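Local coordinates for protein putative acetyltransferase Ta0821 (Thermoplasma acidophilum DSM 1728, PDB 3C26) that probably transfers acyl groups, as a member of the GNAT acetyltransferase family, at residues A[62-67]-A[72-77]; A[215-220]-A[226-231]; A[130-135]-A[260-265]; A[23-28]-A[35-40]. All coordinates share one frame; numbering follows the deposited sequence.

Along the chain, interaction 4 closes first, then interaction 1; interaction 3 spans a long loop, between helix 129-138 and strand 258-265, inside which interaction 2 is nested. The centres of interactions 1 and 2 are about 34 Å apart, on opposite sides of the chain's centre; that of interaction 3 is about 18 Å from the first and about 26 Å from the second. Interactions 3 and 4 have centres about 17 Å apart yet touch, Pro130 CG lying 3.5 Å from Trp27 NE1, and both reach the second subunit. Interactions 1, 2 and 3 use strands connected neighbour to neighbour, so interaction 3 brings the C-terminal strand against a helix from much earlier in the chain.

Interaction 1 (A[62-67]-A[72-77]); sequences VYVLRV and VATIHM. With EDO (1,2-ethanediol), chain E.
Tyr63 and Ile75 make a hydrogen-bonded antiparallel pair in the beta hairpin of strands 62-67 and 70-79, part of the GNAT sheet; the strand axes come within 4.7 Å at 162°. Tyr63 N reaches Ile75 O almost straight, at 2.9 Å and 175°, and Ile75 N answers to Tyr63 O. Leu65 N to Ala73 O is longer, 3.2 Å. The face of Val62, Val64 and Thr74 is buried: the Thr74 rotamer (chi1 62°) turns CG2 to within 3.9 Å of Val64 CG1 and leaves OG1 for Gly89 O. Also buried here, the His76 ring stacks on Trp56, with Val62 CG2 approaching obliquely. His76 ND1 lies 2.5 Å from O2 of a 1,2-ethanediol, probably from the crystallisation liquor; either could be the donor, and so short a length is doubtful. Were His76 cut back to alanine, Trp56 would probably lose its stacking partner and a gap would open beside Val62. The looser end is at Val67, partly exposed, whose CG2 is 3.9 Å from Val72 CG1, and at Arg66, directed away. Closer packing joins Tyr63 to selenomethionine Met77 in a Met-aromatic contact: SE lies obliquely 4.6 Å from the Tyr63 ring centroid, and Met77 CE 3.5 Å from Tyr63 CD1.

Interaction 2 (A[215-220]-A[226-231]); sequences IDLFVN and SSFIEK
Phe228 meets Leu217 and Val219 in a purely apolar helix-on-strand contact, where helix 225-232 covers one face of strand 214-221 in the later half of the chain. The evidence is sparse but consistent: only 116 Å² is buried, and the nearest CA atoms, those of Val219 and Phe228, are still 9.0 Å apart, so one long side chain bridges the gap. The Phe228 ring swings away from its backbone N (chi1 -175°), which sends it from the helix down to the strand. Leu217 CD2 comes up to the ring's edge, near its plane, 4.1 Å from Phe228 CE2; Val219 CG2 approaches the same carbon obliquely at 4.3 Å. Leu217 and Val219 both start toward the helix while Phe218, between them, points to the other side, where it stacks on Tyr242. Around the ring, Val206 and Tyr232 add further apolar cover, and Leu217 rests also on Ile239 and Phe241. Ser227, Glu230 and Lys231 lie on the exposed side of the helix, with Glu230 paired to Arg233. An amphipathic helix linking two neighbouring parallel strands, 214-221 and 237-243, and laid over their face is typical of layered alpha/beta folds.

Interaction 3 (A[130-135]-A[260-265]); sequences PSLRLV and TVWEYR
Thr260 begins the contact with its hydroxyl, OG1 lying 3.8 Å from Leu132 CD2 of helix 129-138. That oxygen is also hydrogen-bonded with Val124 O on the adjacent strand, and it sits at the edge of the Trp262 ring, in plane, where it accepts a weak bond from Trp262 NE1 (3.0 Å, 135°). Val261 turns to the other face of the strand, onto Val143. Trp262 then carries the contact. Val135 CG2 stands over one face of the indole, 3.9 Å from the centroid of the five-membered ring and 23° off its normal, a CH-pi contact; this branch is placed between the backbone N and the carbonyl carbon of Val135, which points it at the indole. Leu132 CD2 comes in obliquely, 3.5 Å from Trp262 NE1 and 3.7 Å from Trp262 CZ2. Shrinking Trp262 to an alanine would probably open a gap under Val135 and Leu132 and leave Thr260 OG1 without its indole N-H. Glu263 takes no part in the contact and pairs with Arg121, while Tyr264 turns back to the helical side, against Phe140 and Ile110. Leu132 also meets Lys38 of the second subunit. The axes of the two segments approach to 10.5 Å, at 22°: a helix laid along a GNAT sheet whose C-terminal strand is inserted between strands 119-125 and 141-153.

Interaction 4 (A[23-28]-A[35-40]); sequences TSNTWK and LYSKLA
Tyr36 is enclosed by three residues of the loop 23-28. Its CG, anti to the backbone N (chi1 -175°), carries the ring out from the helix between Asn25 and Trp27. Asn25 CA lies over one face of the ring, 3.7 Å from the centroid, and the Asn25 amide continues along that face, its plane 30° from the ring's. At its edge the ring meets Trp27 in a T-shaped stack: the planes stand at 79°, and Tyr36 CD1 is 3.5 Å from Trp27 CE2, over the indole face, with Tyr36 CB over the six-membered ring. Trp127 meets Tyr36 edge-to-face as well. At the far end Tyr36 OH comes 2.6 Å from Ser24 OG, which lies near the ring plane. Leu35 CG at the indole edge and Leu39 CD1, 4.0 Å from Trp27 CH2, widen the helix side. A second shell positions these groups: Asn25 ND2 bonds to Thr33 O and Trp27 NE1 to Asn128 OD1. Beyond them, Tyr32 of the second subunit meets the Trp27 ring, and Leu39 touches its counterpart there. Held on a face, at an edge and at its hydroxyl, the buried Tyr36 probably has little room to turn, and its hydroxyl has a polar neighbour, Ser24, hydrogen-bonded in turn to Asp46 and so probably held in place.

Interaction 1 (A[62-67]-A[72-77])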
loop_
_atom_site.group_PDB
_atom_site.type_symbol
_atom_site.label_atom_id
_atom_site.label_comp_id
_atom_site.label_asym_id
_atom_site.label_seq_id
_atom_site.Cartn_x
_atom_site.Cartn_y
_atom_site.Cartn_z
ATOM N N VAL A 62 27.350 10.326 8.938
ATOM C CA VAL A 62 26.228 10.063 9.851
ATOM C C VAL A 62 26.344 10.915 11.126
ATOM O O VAL A 62 27.367 11.025 11.757
ATOM C CB VAL A 62 26.028 8.574 10.169
ATOM C CG1 VAL A 62 24.843 8.396 11.082
ATOM C CG2 VAL A 62 25.830 7.781 8.904
ATOM N N TYR A 63 25.260 11.599 11.422
ATOM C CA TYR A 63 25.152 12.423 12.626
ATOM C C TYR A 63 24.100 11.810 13.522
ATOM O O TYR A 63 23.166 11.124 13.065
ATOM C CB TYR A 63 24.832 13.881 12.272
ATOM C CG TYR A 63 26.065 14.591 11.765
ATOM C CD1 TYR A 63 26.548 14.358 10.486
ATOM C CD2 TYR A 63 26.763 15.448 12.568
ATOM C CE1 TYR A 63 27.714 14.962 10.047
ATOM C CE2 TYR A 63 27.917 16.046 12.136
ATOM C CZ TYR A 63 28.381 15.809 10.887
ATOM O OH TYR A 63 29.542 16.437 10.491
ATOM N N VAL A 64 24.279 12.052 14.808
ATOM C CA VAL A 64 23.412 11.480 15.825
ATOM C C VAL A 64 22.979 12.467 16.871
ATOM O O VAL A 64 23.595 13.520 17.076
ATOM C CB VAL A 64 24.070 10.255 16.546
ATOM C CG1 VAL A 64 24.368 9.124 15.517
ATOM C CG2 VAL A 64 25.337 10.660 17.337
ATOM N N LEU A 65 21.842 12.132 17.467
ATOM C CA LEU A 65 21.405 12.728 18.712
ATOM C C LEU A 65 21.904 11.805 19.803
ATOM O O LEU A 65 21.777 10.576 19.701
ATOM C CB LEU A 65 19.887 12.914 18.790
ATOM C CG LEU A 65 19.286 14.092 18.032
ATOM C CD1 LEU A 65 17.793 14.145 18.354
ATOM C CD2 LEU A 65 19.920 15.329 18.419
ATOM N N ARG A 66 22.503 12.398 20.831
ATOM C CA ARG A 66 23.033 11.634 21.959
ATOM C C ARG A 66 22.393 12.032 23.267
ATOM O O ARG A 66 22.144 13.203 23.523
ATOM C CB ARG A 66 24.539 11.864 22.165
ATOM C CG ARG A 66 25.412 11.490 21.005
ATOM C CD ARG A 66 26.871 11.489 21.461
ATOM N NE ARG A 66 27.707 11.339 20.296
ATOM C CZ ARG A 66 28.062 10.174 19.793
ATOM N NH1 ARG A 66 27.694 9.071 20.399
ATOM N NH2 ARG A 66 28.796 10.124 18.699
ATOM N N VAL A 67 22.155 11.008 24.070
ATOM C CA VAL A 67 21.714 11.143 25.451
ATOM C C VAL A 67 22.824 10.553 26.320
ATOM O O VAL A 67 23.133 9.373 26.255
ATOM C CB VAL A 67 20.420 10.411 25.708
ATOM C CG1 VAL A 67 20.154 10.345 27.216
ATOM C CG2 VAL A 67 19.237 11.078 24.889
ATOM N N VAL A 72 20.937 7.967 20.096
ATOM C CA VAL A 72 19.514 7.562 20.123
ATOM C C VAL A 72 18.780 7.729 18.756
ATOM O O VAL A 72 17.690 7.195 18.528
ATOM C CB VAL A 72 18.715 8.251 21.311
ATOM C CG1 VAL A 72 19.348 7.903 22.698
ATOM C CG2 VAL A 72 18.597 9.770 21.099
ATOM N N ALA A 73 19.424 8.449 17.851
ATOM C CA ALA A 73 18.870 8.718 16.500
ATOM C C ALA A 73 19.997 8.997 15.518
ATOM O O ALA A 73 21.105 9.480 15.892
ATOM C CB ALA A 73 17.917 9.899 16.513
ATOM N N THR A 74 19.724 8.682 14.259
ATOM C CA THR A 74 20.681 8.976 13.192
ATOM C C THR A 74 20.045 9.795 12.108
ATOM O O THR A 74 18.818 9.778 11.903
ATOM C CB THR A 74 21.216 7.668 12.510
ATOM O OG1 THR A 74 20.123 6.941 11.893
ATOM C CG2 THR A 74 21.929 6.763 13.506
ATOM N N ILE A 75 20.903 10.538 11.424
ATOM C CA ILE A 75 20.565 11.137 10.145
ATOM C C ILE A 75 21.821 11.075 9.259
ATOM O O ILE A 75 22.926 11.369 9.730
ATOM C CB ILE A 75 20.051 12.618 10.252
ATOM C CG1 ILE A 75 19.586 13.139 8.904
ATOM C CG2 ILE A 75 21.175 13.567 10.688
ATOM C CD1 ILE A 75 18.237 12.770 8.537
ATOM N N HIS A 76 21.629 10.681 7.990
ATOM C CA HIS A 76 22.705 10.715 6.982
ATOM C C HIS A 76 22.606 11.999 6.140
ATOM O O HIS A 76 21.527 12.434 5.792
ATOM C CB HIS A 76 22.637 9.478 6.069
ATOM C CG HIS A 76 23.655 9.472 4.960
ATOM N ND1 HIS A 76 23.309 9.439 3.618
ATOM C CD2 HIS A 76 25.011 9.490 4.999
ATOM C CE1 HIS A 76 24.415 9.460 2.889
ATOM N NE2 HIS A 76 25.458 9.478 3.703
HETATM N N MSE A 77 23.753 12.605 5.839
HETATM C CA MSE A 77 23.814 13.761 4.948
HETATM C C MSE A 77 24.890 13.556 3.866
HETATM O O MSE A 77 25.990 13.080 4.118
HETATM C CB MSE A 77 24.223 15.034 5.689
HETATM C CG MSE A 77 23.511 15.331 6.930
HETATM SE SE MSE A 77 24.534 16.725 7.904
HETATM C CE MSE A 77 23.723 16.254 9.595
HETATM C C1 EDO E . 20.951 9.789 0.602
HETATM O O1 EDO E . 22.264 9.252 0.536
HETATM C C2 EDO E . 20.224 9.140 1.748
HETATM O O2 EDO E . 20.865 9.440 2.965
#

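Interaction 2 (A[215-220]-A[226-231])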
loop_
_atom_site.group_PDB
_atom_site.type_symbol
_atom_site.label_atom_id
_atom_site.label_comp_id
_atom_site.label_asym_id
_atom_site.label_seq_id
_atom_site.Cartn_x
_atom_site.Cartn_y
_atom_site.Cartn_z
ATOM N N ILE A 215 17.187 -6.582 -7.258
ATOM C CA ILE A 215 17.683 -5.452 -8.036
ATOM C C ILE A 215 16.672 -4.349 -8.007
ATOM O O ILE A 215 15.467 -4.582 -8.110
ATOM C CB ILE A 215 17.937 -5.804 -9.545
ATOM C CG1 ILE A 215 18.781 -7.067 -9.699
ATOM C CG2 ILE A 215 18.606 -4.641 -10.299
ATOM C CD1 ILE A 215 18.750 -7.665 -11.112
ATOM N N ASP A 216 17.174 -3.146 -7.753
ATOM C CA ASP A 216 16.370 -1.951 -7.822
ATOM C C ASP A 216 16.771 -1.179 -9.083
ATOM O O ASP A 216 17.957 -1.075 -9.393
ATOM C CB ASP A 216 16.631 -1.024 -6.598
ATOM C CG ASP A 216 16.206 -1.628 -5.246
ATOM O OD1 ASP A 216 15.186 -2.328 -5.148
ATOM O OD2 ASP A 216 16.896 -1.367 -4.246
ATOM N N LEU A 217 15.763 -0.675 -9.800
ATOM C CA LEU A 217 15.929 0.149 -10.977
ATOM C C LEU A 217 15.141 1.416 -10.843
ATOM O O LEU A 217 13.950 1.389 -10.571
ATOM C CB LEU A 217 15.528 -0.608 -12.286
ATOM C CG LEU A 217 16.252 -1.975 -12.437
ATOM C CD1 LEU A 217 15.424 -3.137 -11.886
ATOM C CD2 LEU A 217 16.615 -2.235 -13.911
ATOM N N PHE A 218 15.824 2.534 -11.004
ATOM C CA PHE A 218 15.208 3.842 -10.992
ATOM C C PHE A 218 15.093 4.381 -12.413
ATOM O O PHE A 218 16.074 4.768 -13.055
ATOM C CB PHE A 218 16.018 4.814 -10.161
ATOM C CG PHE A 218 15.904 4.602 -8.725
ATOM C CD1 PHE A 218 16.518 3.521 -8.112
ATOM C CD2 PHE A 218 15.122 5.455 -7.956
ATOM C CE1 PHE A 218 16.401 3.330 -6.757
ATOM C CE2 PHE A 218 15.013 5.274 -6.566
ATOM C CZ PHE A 218 15.627 4.212 -5.982
ATOM N N VAL A 219 13.870 4.433 -12.900
ATOM C CA VAL A 219 13.630 4.852 -14.276
ATOM C C VAL A 219 13.377 6.329 -14.284
ATOM O O VAL A 219 12.281 6.800 -13.999
ATOM C CB VAL A 219 12.485 4.095 -14.899
ATOM C CG1 VAL A 219 12.337 4.437 -16.421
ATOM C CG2 VAL A 219 12.740 2.622 -14.705
ATOM N N ASN A 220 14.438 7.042 -14.620
ATOM C CA ASN A 220 14.451 8.515 -14.690
ATOM C C ASN A 220 13.910 9.087 -15.997
ATOM O O ASN A 220 13.462 10.231 -16.058
ATOM C CB ASN A 220 15.870 9.019 -14.462
ATOM C CG ASN A 220 16.334 8.828 -13.010
ATOM O OD1 ASN A 220 15.694 9.331 -12.097
ATOM N ND2 ASN A 220 17.427 8.091 -12.806
ATOM N N SER A 226 7.010 1.007 -20.467
ATOM C CA SER A 226 6.335 -0.322 -20.439
ATOM C C SER A 226 7.254 -1.429 -20.948
ATOM O O SER A 226 7.371 -2.490 -20.349
ATOM C CB SER A 226 5.061 -0.338 -21.281
ATOM O OG SER A 226 4.098 0.523 -20.717
ATOM N N SER A 227 7.916 -1.168 -22.070
ATOM C CA SER A 227 8.785 -2.202 -22.683
ATOM C C SER A 227 10.003 -2.457 -21.839
ATOM O O SER A 227 10.490 -3.591 -21.718
ATOM C CB SER A 227 9.251 -1.807 -24.093
ATOM O OG SER A 227 8.216 -1.990 -25.027
ATOM N N PHE A 228 10.507 -1.377 -21.258
ATOM C CA PHE A 228 11.683 -1.487 -20.393
ATOM C C PHE A 228 11.359 -2.385 -19.184
ATOM O O PHE A 228 12.124 -3.269 -18.785
ATOM C CB PHE A 228 12.191 -0.106 -19.941
ATOM C CG PHE A 228 13.453 -0.194 -19.155
ATOM C CD1 PHE A 228 14.682 -0.198 -19.789
ATOM C CD2 PHE A 228 13.410 -0.370 -17.763
ATOM C CE1 PHE A 228 15.863 -0.341 -19.049
ATOM C CE2 PHE A 228 14.560 -0.530 -17.031
ATOM C CZ PHE A 228 15.794 -0.524 -17.676
ATOM N N ILE A 229 10.194 -2.178 -18.611
ATOM C CA ILE A 229 9.808 -2.969 -17.450
ATOM C C ILE A 229 9.538 -4.405 -17.837
ATOM O O ILE A 229 9.912 -5.341 -17.139
ATOM C CB ILE A 229 8.556 -2.399 -16.775
ATOM C CG1 ILE A 229 8.934 -1.149 -15.991
ATOM C CG2 ILE A 229 7.956 -3.413 -15.856
ATOM C CD1 ILE A 229 7.773 -0.353 -15.621
ATOM N N GLU A 230 8.849 -4.571 -18.952
ATOM C CA GLU A 230 8.453 -5.920 -19.394
ATOM C C GLU A 230 9.679 -6.789 -19.661
ATOM O O GLU A 230 9.678 -7.987 -19.383
ATOM C CB GLU A 230 7.566 -5.866 -20.628
ATOM C CG GLU A 230 7.338 -7.230 -21.261
ATOM C CD GLU A 230 6.545 -8.159 -20.354
ATOM O OE1 GLU A 230 5.912 -7.654 -19.404
ATOM O OE2 GLU A 230 6.530 -9.393 -20.609
ATOM N N LYS A 231 10.738 -6.160 -20.154
ATOM C CA LYS A 231 12.000 -6.862 -20.458
ATOM C C LYS A 231 12.785 -7.305 -19.232
ATOM O O LYS A 231 13.287 -8.428 -19.159
ATOM C CB LYS A 231 12.958 -5.972 -21.248
ATOM C CG LYS A 231 14.365 -6.550 -21.359
ATOM C CD LYS A 231 15.249 -5.786 -22.381
#

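Interaction 3 (A[130-135]-A[260-265])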
loop_
_atom_site.group_PDB
_atom_site.type_symbol
_atom_site.label_atom_id
_atom_site.label_comp_id
_atom_site.label_asym_id
_atom_site.label_seq_id
_atom_site.Cartn_x
_atom_site.Cartn_y
_atom_site.Cartn_z
ATOM N N PRO A 130 3.219 10.468 8.837
ATOM C CA PRO A 130 3.902 11.248 9.880
ATOM C C PRO A 130 5.187 11.913 9.354
ATOM O O PRO A 130 5.484 13.051 9.667
ATOM C CB PRO A 130 4.222 10.178 10.925
ATOM C CG PRO A 130 3.093 9.212 10.785
ATOM C CD PRO A 130 2.907 9.100 9.306
ATOM N N SER A 131 5.943 11.197 8.553
ATOM C CA SER A 131 7.160 11.775 7.986
ATOM C C SER A 131 6.842 12.856 6.960
ATOM O O SER A 131 7.516 13.858 6.906
ATOM C CB SER A 131 8.046 10.706 7.376
ATOM O OG SER A 131 8.427 9.777 8.381
ATOM N N LEU A 132 5.790 12.652 6.172
ATOM C CA LEU A 132 5.367 13.650 5.151
ATOM C C LEU A 132 4.913 14.931 5.869
ATOM O O LEU A 132 5.187 16.046 5.453
ATOM C CB LEU A 132 4.238 13.095 4.279
ATOM C CG LEU A 132 4.550 11.958 3.264
ATOM C CD1 LEU A 132 3.277 11.354 2.693
ATOM C CD2 LEU A 132 5.430 12.457 2.145
ATOM N N ARG A 133 4.190 14.748 6.954
ATOM C CA ARG A 133 3.752 15.882 7.791
ATOM C C ARG A 133 4.943 16.618 8.414
ATOM O O ARG A 133 4.973 17.841 8.507
ATOM C CB ARG A 133 2.796 15.414 8.899
ATOM C CG ARG A 133 1.457 14.875 8.361
ATOM C CD ARG A 133 0.703 15.915 7.524
ATOM N NE ARG A 133 0.267 17.051 8.337
ATOM C CZ ARG A 133 -0.793 17.076 9.159
ATOM N NH1 ARG A 133 -1.571 16.004 9.324
ATOM N NH2 ARG A 133 -1.066 18.201 9.831
ATOM N N LEU A 134 5.941 15.856 8.802
ATOM C CA LEU A 134 7.151 16.425 9.454
ATOM C C LEU A 134 7.913 17.298 8.449
ATOM O O LEU A 134 8.201 18.473 8.715
ATOM C CB LEU A 134 8.054 15.296 9.990
ATOM C CG LEU A 134 9.428 15.779 10.472
ATOM C CD1 LEU A 134 9.178 16.733 11.619
ATOM C CD2 LEU A 134 10.333 14.683 10.887
ATOM N N VAL A 135 8.175 16.752 7.263
ATOM C CA VAL A 135 8.914 17.509 6.240
ATOM C C VAL A 135 8.135 18.750 5.807
ATOM O O VAL A 135 8.697 19.824 5.619
ATOM C CB VAL A 135 9.488 16.655 5.048
ATOM C CG1 VAL A 135 10.588 15.708 5.560
ATOM C CG2 VAL A 135 8.395 15.888 4.258
ATOM N N THR A 260 8.521 9.649 -2.909
ATOM C CA THR A 260 8.414 11.068 -3.160
ATOM C C THR A 260 9.668 11.784 -2.756
ATOM O O THR A 260 10.362 11.352 -1.832
ATOM C CB THR A 260 7.191 11.675 -2.381
ATOM O OG1 THR A 260 7.452 11.702 -0.972
ATOM C CG2 THR A 260 5.885 10.880 -2.667
ATOM N N VAL A 261 9.937 12.866 -3.488
ATOM C CA VAL A 261 11.081 13.770 -3.249
ATOM C C VAL A 261 10.635 15.165 -2.803
ATOM O O VAL A 261 9.865 15.869 -3.458
ATOM C CB VAL A 261 12.030 13.877 -4.510
ATOM C CG1 VAL A 261 13.302 14.708 -4.208
ATOM C CG2 VAL A 261 12.359 12.512 -5.023
ATOM N N TRP A 262 11.144 15.515 -1.631
ATOM C CA TRP A 262 10.949 16.812 -0.977
ATOM C C TRP A 262 12.219 17.666 -0.958
ATOM O O TRP A 262 13.337 17.168 -0.829
ATOM C CB TRP A 262 10.425 16.582 0.437
ATOM C CG TRP A 262 9.039 15.981 0.431
ATOM C CD1 TRP A 262 8.715 14.711 0.050
ATOM C CD2 TRP A 262 7.795 16.627 0.768
ATOM N NE1 TRP A 262 7.355 14.512 0.147
ATOM C CE2 TRP A 262 6.763 15.671 0.575
ATOM C CE3 TRP A 262 7.451 17.904 1.224
ATOM C CZ2 TRP A 262 5.431 15.949 0.838
ATOM C CZ3 TRP A 262 6.111 18.194 1.464
ATOM C CH2 TRP A 262 5.113 17.224 1.269
ATOM N N GLU A 263 12.016 18.959 -1.121
ATOM C CA GLU A 263 13.069 19.934 -1.087
ATOM C C GLU A 263 12.764 21.147 -0.199
ATOM O O GLU A 263 11.625 21.667 -0.096
ATOM C CB GLU A 263 13.450 20.359 -2.540
ATOM C CG GLU A 263 14.577 21.351 -2.674
ATOM C CD GLU A 263 14.832 21.694 -4.149
ATOM O OE1 GLU A 263 15.270 20.797 -4.882
ATOM O OE2 GLU A 263 14.532 22.832 -4.584
ATOM N N TYR A 264 13.825 21.502 0.506
ATOM C CA TYR A 264 13.926 22.634 1.420
ATOM C C TYR A 264 14.944 23.645 0.837
ATOM O O TYR A 264 16.057 23.294 0.401
ATOM C CB TYR A 264 14.406 22.176 2.779
ATOM C CG TYR A 264 14.580 23.295 3.807
ATOM C CD1 TYR A 264 15.694 24.142 3.767
ATOM C CD2 TYR A 264 13.607 23.531 4.781
ATOM C CE1 TYR A 264 15.841 25.172 4.708
ATOM C CE2 TYR A 264 13.742 24.544 5.700
ATOM C CZ TYR A 264 14.872 25.361 5.663
ATOM O OH TYR A 264 14.972 26.396 6.574
ATOM N N ARG A 265 14.530 24.906 0.834
ATOM C CA ARG A 265 15.393 26.014 0.369
ATOM C C ARG A 265 15.713 26.997 1.473
ATOM O O ARG A 265 14.825 27.483 2.123
ATOM C CB ARG A 265 14.670 26.804 -0.704
ATOM C CG ARG A 265 14.464 26.053 -2.002
ATOM C CD ARG A 265 15.691 26.167 -2.878
ATOM N NE ARG A 265 15.368 26.497 -4.274
ATOM C CZ ARG A 265 15.740 27.618 -4.893
ATOM N NH1 ARG A 265 16.478 28.545 -4.289
ATOM N NH2 ARG A 265 15.406 27.794 -6.151
#

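Interaction 4 (A[23-28]-A[35-40])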
loop_
_atom_site.group_PDB
_atom_site.type_symbol
_atom_site.label_atom_id
_atom_site.label_comp_id
_atom_site.label_asym_id
_atom_site.label_seq_id
_atom_site.Cartn_x
_atom_site.Cartn_y
_atom_site.Cartn_z
ATOM N N THR A 23 15.678 1.729 13.971
ATOM C CA THR A 23 14.765 1.531 12.826
ATOM C C THR A 23 14.176 2.842 12.307
ATOM O O THR A 23 14.088 3.839 13.006
ATOM C CB THR A 23 13.552 0.606 13.153
ATOM O OG1 THR A 23 12.723 1.207 14.152
ATOM C CG2 THR A 23 14.015 -0.792 13.684
ATOM N N SER A 24 13.786 2.795 11.040
ATOM C CA SER A 24 13.070 3.895 10.381
ATOM C C SER A 24 11.644 4.062 10.905
ATOM O O SER A 24 10.990 5.069 10.629
ATOM C CB SER A 24 12.983 3.654 8.879
ATOM O OG SER A 24 12.229 2.504 8.606
ATOM N N ASN A 25 11.174 3.077 11.647
ATOM C CA ASN A 25 9.811 3.052 12.231
ATOM C C ASN A 25 9.779 3.997 13.412
ATOM O O ASN A 25 10.211 3.695 14.507
ATOM C CB ASN A 25 9.428 1.609 12.631
ATOM C CG ASN A 25 7.948 1.428 13.020
ATOM O OD1 ASN A 25 7.263 2.356 13.395
ATOM N ND2 ASN A 25 7.477 0.192 12.937
ATOM N N THR A 26 9.246 5.178 13.157
ATOM C CA THR A 26 9.214 6.244 14.146
ATOM C C THR A 26 7.795 6.491 14.664
ATOM O O THR A 26 7.539 7.427 15.417
ATOM C CB THR A 26 9.659 7.562 13.533
ATOM O OG1 THR A 26 8.769 7.863 12.463
ATOM C CG2 THR A 26 11.111 7.481 13.031
ATOM N N TRP A 27 6.903 5.613 14.263
ATOM C CA TRP A 27 5.482 5.727 14.599
ATOM C C TRP A 27 5.151 5.313 16.042
ATOM O O TRP A 27 5.899 4.581 16.696
ATOM C CB TRP A 27 4.642 4.897 13.606
ATOM C CG TRP A 27 4.647 5.402 12.188
ATOM C CD1 TRP A 27 5.522 6.293 11.626
ATOM C CD2 TRP A 27 3.796 4.950 11.122
ATOM N NE1 TRP A 27 5.222 6.479 10.275
ATOM C CE2 TRP A 27 4.184 5.641 9.945
ATOM C CE3 TRP A 27 2.736 4.035 11.048
ATOM C CZ2 TRP A 27 3.535 5.466 8.735
ATOM C CZ3 TRP A 27 2.083 3.869 9.810
ATOM C CH2 TRP A 27 2.492 4.569 8.693
ATOM N N LYS A 28 4.012 5.844 16.502
ATOM C CA LYS A 28 3.405 5.533 17.823
ATOM C C LYS A 28 3.299 4.039 18.018
ATOM O O LYS A 28 2.734 3.326 17.183
ATOM C CB LYS A 28 1.979 6.134 17.950
ATOM N N LEU A 35 1.599 -1.733 11.406
ATOM C CA LEU A 35 1.278 -1.206 10.072
ATOM C C LEU A 35 2.527 -0.614 9.355
ATOM O O LEU A 35 2.728 -0.845 8.162
ATOM C CB LEU A 35 0.122 -0.218 10.122
ATOM C CG LEU A 35 -0.253 0.418 8.779
ATOM C CD1 LEU A 35 -0.448 -0.635 7.655
ATOM C CD2 LEU A 35 -1.452 1.347 8.973
ATOM N N TYR A 36 3.370 0.125 10.077
ATOM C CA TYR A 36 4.617 0.639 9.464
ATOM C C TYR A 36 5.446 -0.494 8.821
ATOM O O TYR A 36 5.948 -0.385 7.700
ATOM C CB TYR A 36 5.529 1.365 10.487
ATOM C CG TYR A 36 6.720 1.987 9.814
ATOM C CD1 TYR A 36 6.676 3.292 9.316
ATOM C CD2 TYR A 36 7.883 1.238 9.580
ATOM C CE1 TYR A 36 7.788 3.839 8.620
ATOM C CE2 TYR A 36 8.961 1.770 8.925
ATOM C CZ TYR A 36 8.901 3.087 8.427
ATOM O OH TYR A 36 10.026 3.623 7.779
ATOM N N SER A 37 5.618 -1.575 9.568
ATOM C CA SER A 37 6.459 -2.672 9.102
ATOM C C SER A 37 5.935 -3.268 7.814
ATOM O O SER A 37 6.675 -3.562 6.889
ATOM C CB SER A 37 6.536 -3.797 10.153
ATOM O OG SER A 37 6.967 -3.293 11.398
ATOM N N LYS A 38 4.630 -3.460 7.748
ATOM C CA LYS A 38 4.031 -4.046 6.549
ATOM C C LYS A 38 4.220 -3.126 5.355
ATOM O O LYS A 38 4.496 -3.568 4.266
ATOM C CB LYS A 38 2.539 -4.331 6.753
ATOM C CG LYS A 38 2.189 -5.334 7.855
ATOM C CD LYS A 38 0.694 -5.612 7.763
ATOM C CE LYS A 38 0.120 -6.541 8.814
ATOM N NZ LYS A 38 -1.401 -6.661 8.643
ATOM N N LEU A 39 4.032 -1.844 5.581
ATOM C CA LEU A 39 4.144 -0.832 4.532
ATOM C C LEU A 39 5.603 -0.760 4.068
ATOM O O LEU A 39 5.914 -0.719 2.861
ATOM C CB LEU A 39 3.602 0.520 5.004
ATOM C CG LEU A 39 2.047 0.595 5.179
ATOM C CD1 LEU A 39 1.541 1.906 5.835
ATOM C CD2 LEU A 39 1.301 0.351 3.827
ATOM N N ALA A 40 6.497 -0.856 5.019
ATOM C CA ALA A 40 7.933 -0.709 4.724
ATOM C C ALA A 40 8.416 -1.841 3.802
ATOM O O ALA A 40 9.322 -1.646 2.986
ATOM C CB ALA A 40 8.770 -0.673 6.038
#